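Local coordinates for SusD/RagB family nutrient-binding outer membrane lipoprotein (Bacteroides vulgatus, PDB 4F7A) that probably binds glycans, perhaps mucin O-glycans, at the outer membrane as part of a SusD-type nutrient-uptake system, at residues E336-F339 with L340-E343; G348-P351 with K352-A356. All blocks are in the same frame, centred on the assembly; numbering follows the deposited sequence.

In the fold
Interaction 1 lies within helix 334-346, and interaction 2 follows in the loop that leads from it to helix 356-371. Their centres are about 10 Å apart, on the same side of the chain's centre: interaction 1 is buried among helices, interaction 2 sits at the surface. They touch directly. R341 NH2 forms a salt bridge with E354 OE1 at 2.8 Å, N350 ND2 probably donates to R341 O at 3.3 Å, and the K352 CD methylene packs on R341 NH2. The loop is thus folded back onto the helix that precedes it, tying the turn between two consecutive helices of this TPR-like, mainly helical protein to its packed interior.

Interaction 1 (E336-F339 with L340-E343); sequences ETWF and LRAE
Two donors grip the carbonyl oxygen F339 O: E343 N, one turn further along the helix, at 3.0 Å, and a water at 3.1 Å. That water also donates to E343 OE1 at 2.7 Å, bridging the carboxylate to the backbone of the preceding turn. The other oxygen, E343 OE2, forms salt bridges with R347 and R444. Beside this run the regular helical bonds, among them A342 N to W338 O at 2.8 Å.

W338 and R341, three residues apart, run out from the helix alongside each other. The guanidinium rests flat over the six-membered ring, planes 19° apart, with W338 CZ3 under its centre, 3.4 Å from R341 CZ. The overlap is off-centre, a cation-pi stack with R341 CZ 3.9 Å from the centroid of the W338 six-membered ring. A bend in the arginine chain at chi3 (75°) turns the group onto this face. The ends of the pair are fixed too: besides E354, E235 forms a salt bridge with R341, and W338 NE1 donates to E235 O.

L340 CD1 meets E336 OE2 at 3.7 Å. The glutamate's charge is taken up by R206, while helix 356-371 packs on W338, and helices 193-210 and 416-431 on L340. The i, i+3 tryptophan-arginine stack and i, i+4 backbone bonds belong to a buried helix of a TPR-like helical fold.

Interaction 2 (G348-P351 with K352-A356); sequences GINP and KNESA
An Asx turn at N350, running through P351 to K352, shapes the loop between helices 334-346 and 356-371. N350 OD1 accepts K352 N at 2.8 Å, the donor lying above the plane of the side-chain carbonyl. K352 CB comes to 3.3 Å from the same oxygen, N350 OD1.

The other half of the amide spans the loop. N350 ND2 donates to E354 OE2 at 2.9 Å, nearly straight at 161°, and meets the lone pair of OE2 that faces away from the other carboxylate oxygen. This oxygen lies close to the amide plane, yet the amide and carboxylate planes stand almost at right angles, 88° apart. Chi1 of E354 (61°) sets CG between its backbone N and carbonyl carbon, bringing E354 CG to 3.4 Å from N350 ND2; the far oxygen, OE1, is left to R341. With an alanine at N350, K352 N would probably lose its acceptor and E354 OE2 a donor, leaving the loop freer to shift.

Between these partners N353 centres an inverse gamma turn, closed by a weak bond from E354 N to K352 O at 3.0 Å. P351 packs on L227 and E228 of helix 216-228. A Schellman motif with G348 at positive phi ends one helix and S355 N-caps the next, so the Asx turn belongs to a compact connection between two consecutive helices.

Interaction 1 (E336-F339 with L340-E343)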
ATOM      1  N   GLU A 336       1.958  -9.652   6.102  1.00 10.30           N
ATOM      2  CA  GLU A 336       1.159  -8.496   6.555  1.00 10.66           C
ATOM      3  C   GLU A 336      -0.012  -8.958   7.424  1.00 10.81           C
ATOM      4  O   GLU A 336      -0.315  -8.364   8.450  1.00 10.41           O
ATOM      5  CB  GLU A 336       0.637  -7.685   5.354  1.00 10.28           C
ATOM      6  CG  GLU A 336      -0.316  -6.576   5.801  1.00 16.71           C
ATOM      7  CD  GLU A 336      -1.062  -5.869   4.696  1.00 15.67           C
ATOM      8  OE1 GLU A 336      -0.777  -6.110   3.501  1.00 19.53           O
ATOM      9  OE2 GLU A 336      -1.942  -5.050   5.051  1.00 15.83           O
ATOM     10  N   THR A 337      -0.684 -10.013   7.002  1.00 10.78           N
ATOM     11  CA  THR A 337      -1.847 -10.504   7.736  1.00 10.12           C
ATOM     12  C   THR A 337      -1.455 -10.941   9.174  1.00 10.22           C
ATOM     13  O   THR A 337      -2.155 -10.641  10.143  1.00 12.01           O
ATOM     14  CB  THR A 337      -2.587 -11.603   6.938  1.00 12.43           C
ATOM     15  OG1 THR A 337      -2.954 -11.071   5.645  1.00 13.46           O
ATOM     16  CG2 THR A 337      -3.855 -12.063   7.678  1.00  9.65           C
ATOM     17  N   TRP A 338      -0.319 -11.606   9.312  1.00 10.70           N
ATOM     18  CA  TRP A 338       0.195 -11.958  10.644  1.00 11.00           C
ATOM     19  C   TRP A 338       0.511 -10.711  11.499  1.00  9.88           C
ATOM     20  O   TRP A 338       0.258 -10.703  12.708  1.00 11.80           O
ATOM     21  CB  TRP A 338       1.422 -12.858  10.541  1.00 12.02           C
ATOM     22  CG  TRP A 338       1.098 -14.302  10.228  1.00 13.99           C
ATOM     23  CD1 TRP A 338       1.374 -14.959   9.086  1.00 13.28           C
ATOM     24  CD2 TRP A 338       0.407 -15.235  11.069  1.00 11.22           C
ATOM     25  NE1 TRP A 338       0.905 -16.244   9.147  1.00 15.33           N
ATOM     26  CE2 TRP A 338       0.312 -16.441  10.361  1.00 15.87           C
ATOM     27  CE3 TRP A 338      -0.148 -15.165  12.347  1.00 12.91           C
ATOM     28  CZ2 TRP A 338      -0.303 -17.580  10.896  1.00 15.33           C
ATOM     29  CZ3 TRP A 338      -0.729 -16.295  12.889  1.00 13.06           C
ATOM     30  CH2 TRP A 338      -0.800 -17.484  12.172  1.00 16.60           C
ATOM     31  N   PHE A 339       1.074  -9.678  10.888  1.00  8.23           N
ATOM     32  CA  PHE A 339       1.379  -8.442  11.627  1.00 10.85           C
ATOM     33  C   PHE A 339       0.091  -7.698  12.021  1.00 10.57           C
ATOM     34  O   PHE A 339       0.043  -7.031  13.047  1.00 11.10           O
ATOM     35  CB  PHE A 339       2.315  -7.538  10.825  1.00  9.97           C
ATOM     36  CG  PHE A 339       3.708  -8.083  10.668  1.00 11.08           C
ATOM     37  CD1 PHE A 339       4.481  -8.362  11.779  1.00 11.49           C
ATOM     38  CD2 PHE A 339       4.238  -8.337   9.419  1.00 10.06           C
ATOM     39  CE1 PHE A 339       5.769  -8.876  11.644  1.00 11.08           C
ATOM     40  CE2 PHE A 339       5.533  -8.825   9.267  1.00 10.74           C
ATOM     41  CZ  PHE A 339       6.295  -9.105  10.380  1.00 10.67           C
ATOM     42  N   LEU A 340      -0.949  -7.801  11.194  1.00  9.97           N
ATOM     43  CA  LEU A 340      -2.256  -7.247  11.544  1.00  9.01           C
ATOM     44  C   LEU A 340      -2.826  -7.991  12.747  1.00 11.21           C
ATOM     45  O   LEU A 340      -3.378  -7.385  13.665  1.00 11.25           O
ATOM     46  CB  LEU A 340      -3.228  -7.316  10.346  1.00  8.46           C
ATOM     47  CG  LEU A 340      -2.949  -6.342   9.206  1.00 12.40           C
ATOM     48  CD1 LEU A 340      -3.683  -6.726   7.883  1.00 12.01           C
ATOM     49  CD2 LEU A 340      -3.298  -4.905   9.662  1.00 11.19           C
ATOM     50  N   ARG A 341      -2.706  -9.314  12.748  1.00  9.99           N
ATOM     51  CA  ARG A 341      -3.118 -10.110  13.893  1.00 12.53           C
ATOM     52  C   ARG A 341      -2.293  -9.777  15.137  1.00 12.58           C
ATOM     53  O   ARG A 341      -2.832  -9.726  16.246  1.00 12.97           O
ATOM     54  CB  ARG A 341      -3.012 -11.595  13.580  1.00 12.65           C
ATOM     55  CG  ARG A 341      -4.040 -12.052  12.575  1.00 10.92           C
ATOM     56  CD  ARG A 341      -3.686 -13.370  11.923  1.00 11.66           C
ATOM     57  NE  ARG A 341      -3.885 -14.532  12.771  1.00 11.51           N
ATOM     58  CZ  ARG A 341      -3.999 -15.782  12.314  1.00 15.61           C
ATOM     59  NH1 ARG A 341      -3.896 -16.054  11.023  1.00 13.83           N
ATOM     60  NH2 ARG A 341      -4.230 -16.779  13.166  1.00 16.26           N
ATOM     61  N   ALA A 342      -0.997  -9.514  14.952  1.00 11.68           N
ATOM     62  CA  ALA A 342      -0.154  -9.116  16.082  1.00 11.58           C
ATOM     63  C   ALA A 342      -0.668  -7.810  16.706  1.00 13.26           C
ATOM     64  O   ALA A 342      -0.739  -7.656  17.933  1.00 11.65           O
ATOM     65  CB  ALA A 342       1.314  -8.963  15.641  1.00  9.24           C
ATOM     66  N   GLU A 343      -1.019  -6.851  15.862  1.00 11.81           N
ATOM     67  CA  GLU A 343      -1.508  -5.602  16.376  1.00 10.09           C
ATOM     68  C   GLU A 343      -2.869  -5.779  17.049  1.00 11.17           C
ATOM     69  O   GLU A 343      -3.150  -5.149  18.079  1.00 13.34           O
ATOM     70  CB  GLU A 343      -1.616  -4.557  15.255  1.00 10.02           C
ATOM     71  CG  GLU A 343      -2.194  -3.211  15.782  1.00 11.43           C
ATOM     72  CD  GLU A 343      -2.182  -2.084  14.757  1.00 15.56           C
ATOM     73  OE1 GLU A 343      -1.763  -2.311  13.600  1.00 14.44           O
ATOM     74  OE2 GLU A 343      -2.624  -0.958  15.130  1.00 13.60           O
TER
HETATM   75  O   HOH W   1      -0.464  -4.181  12.062  1.00 13.63           O

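Interaction 2 (G348-P351 with K352-A356)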
ATOM      1  N   GLY A 348      -5.867  -5.885  22.201  1.00 14.58           N
ATOM      2  CA  GLY A 348      -6.900  -6.659  22.901  1.00 14.99           C
ATOM      3  C   GLY A 348      -8.160  -6.909  22.085  1.00 14.59           C
ATOM      4  O   GLY A 348      -9.243  -7.121  22.643  1.00 14.35           O
ATOM      5  N   ILE A 349      -8.051  -6.865  20.755  1.00 13.85           N
ATOM      6  CA  ILE A 349      -9.217  -7.004  19.912  1.00 14.58           C
ATOM      7  C   ILE A 349      -9.062  -8.135  18.899  1.00 18.73           C
ATOM      8  O   ILE A 349      -9.734  -8.150  17.867  1.00 18.25           O
ATOM      9  CB  ILE A 349      -9.604  -5.641  19.243  1.00 15.42           C
ATOM     10  CG1 ILE A 349      -8.495  -5.108  18.330  1.00 19.10           C
ATOM     11  CG2 ILE A 349      -9.944  -4.606  20.326  1.00 16.26           C
ATOM     12  CD1 ILE A 349      -8.811  -3.697  17.728  1.00 16.77           C
ATOM     13  N   ASN A 350      -8.194  -9.100  19.213  1.00 16.26           N
ATOM     14  CA  ASN A 350      -8.073 -10.306  18.414  1.00 14.58           C
ATOM     15  C   ASN A 350      -8.930 -11.380  19.074  1.00 14.59           C
ATOM     16  O   ASN A 350      -8.653 -11.760  20.200  1.00 16.95           O
ATOM     17  CB  ASN A 350      -6.604 -10.753  18.350  1.00 14.63           C
ATOM     18  CG  ASN A 350      -6.371 -11.875  17.389  1.00 15.69           C
ATOM     19  OD1 ASN A 350      -7.279 -12.640  17.078  1.00 18.11           O
ATOM     20  ND2 ASN A 350      -5.123 -12.002  16.914  1.00 12.27           N
ATOM     21  N   PRO A 351      -9.953 -11.890  18.369  1.00 15.07           N
ATOM     22  CA  PRO A 351     -10.792 -12.931  19.004  1.00 18.78           C
ATOM     23  C   PRO A 351     -10.103 -14.285  19.122  1.00 21.41           C
ATOM     24  O   PRO A 351     -10.621 -15.163  19.804  1.00 23.46           O
ATOM     25  CB  PRO A 351     -11.987 -13.028  18.058  1.00 20.55           C
ATOM     26  CG  PRO A 351     -11.379 -12.742  16.687  1.00 18.34           C
ATOM     27  CD  PRO A 351     -10.364 -11.633  16.981  1.00 16.14           C
ATOM     28  N   LYS A 352      -8.967 -14.482  18.448  1.00 19.16           N
ATOM     29  CA  LYS A 352      -8.258 -15.761  18.521  1.00 21.17           C
ATOM     30  C   LYS A 352      -7.383 -15.803  19.753  1.00 21.71           C
ATOM     31  O   LYS A 352      -6.939 -14.769  20.236  1.00 18.26           O
ATOM     32  CB  LYS A 352      -7.373 -15.945  17.296  1.00 21.88           C
ATOM     33  CG  LYS A 352      -8.135 -16.017  15.985  1.00 26.94           C
ATOM     34  CD  LYS A 352      -7.190 -16.240  14.819  1.00 23.27           C
ATOM     35  CE  LYS A 352      -7.929 -16.576  13.540  1.00 26.09           C
ATOM     36  NZ  LYS A 352      -8.493 -17.954  13.546  1.00 20.64           N
ATOM     37  N   ASN A 353      -7.075 -17.007  20.198  1.00 22.96           N
ATOM     38  CA  ASN A 353      -6.212 -17.216  21.347  1.00 25.47           C
ATOM     39  C   ASN A 353      -4.743 -17.209  20.921  1.00 24.64           C
ATOM     40  O   ASN A 353      -4.104 -18.261  20.845  1.00 23.47           O
ATOM     41  CB  ASN A 353      -6.555 -18.556  22.026  1.00 27.12           C
ATOM     42  CG  ASN A 353      -8.028 -18.647  22.466  1.00 36.94           C
ATOM     43  OD1 ASN A 353      -8.642 -17.642  22.828  1.00 43.38           O
ATOM     44  ND2 ASN A 353      -8.589 -19.876  22.454  1.00 44.24           N
ATOM     45  N   GLU A 354      -4.228 -16.022  20.601  1.00 21.76           N
ATOM     46  CA  GLU A 354      -2.864 -15.872  20.115  1.00 20.30           C
ATOM     47  C   GLU A 354      -2.293 -14.525  20.569  1.00 19.31           C
ATOM     48  O   GLU A 354      -3.000 -13.523  20.646  1.00 16.07           O
ATOM     49  CB  GLU A 354      -2.818 -16.013  18.587  1.00 21.38           C
ATOM     50  CG  GLU A 354      -3.637 -14.955  17.825  1.00 18.78           C
ATOM     51  CD  GLU A 354      -3.838 -15.284  16.343  1.00 19.70           C
ATOM     52  OE1 GLU A 354      -3.676 -16.460  15.931  1.00 18.21           O
ATOM     53  OE2 GLU A 354      -4.179 -14.348  15.591  1.00 17.47           O
ATOM     54  N   SER A 355      -1.012 -14.521  20.892  1.00 15.13           N
ATOM     55  CA  SER A 355      -0.373 -13.355  21.449  1.00 14.74           C
ATOM     56  C   SER A 355       0.239 -12.507  20.359  1.00 14.01           C
ATOM     57  O   SER A 355       0.493 -12.974  19.232  1.00 13.71           O
ATOM     58  CB  SER A 355       0.706 -13.748  22.451  1.00 16.38           C
ATOM     59  OG  SER A 355       1.838 -14.308  21.807  1.00 15.22           O
ATOM     60  N   ALA A 356       0.475 -11.247  20.710  1.00 11.57           N
ATOM     61  CA  ALA A 356       1.191 -10.350  19.838  1.00 11.10           C
ATOM     62  C   ALA A 356       2.548 -10.949  19.446  1.00 11.22           C
ATOM     63  O   ALA A 356       2.917 -10.868  18.272  1.00 11.82           O
ATOM     64  CB  ALA A 356       1.358  -8.959  20.456  1.00 11.73           C
TER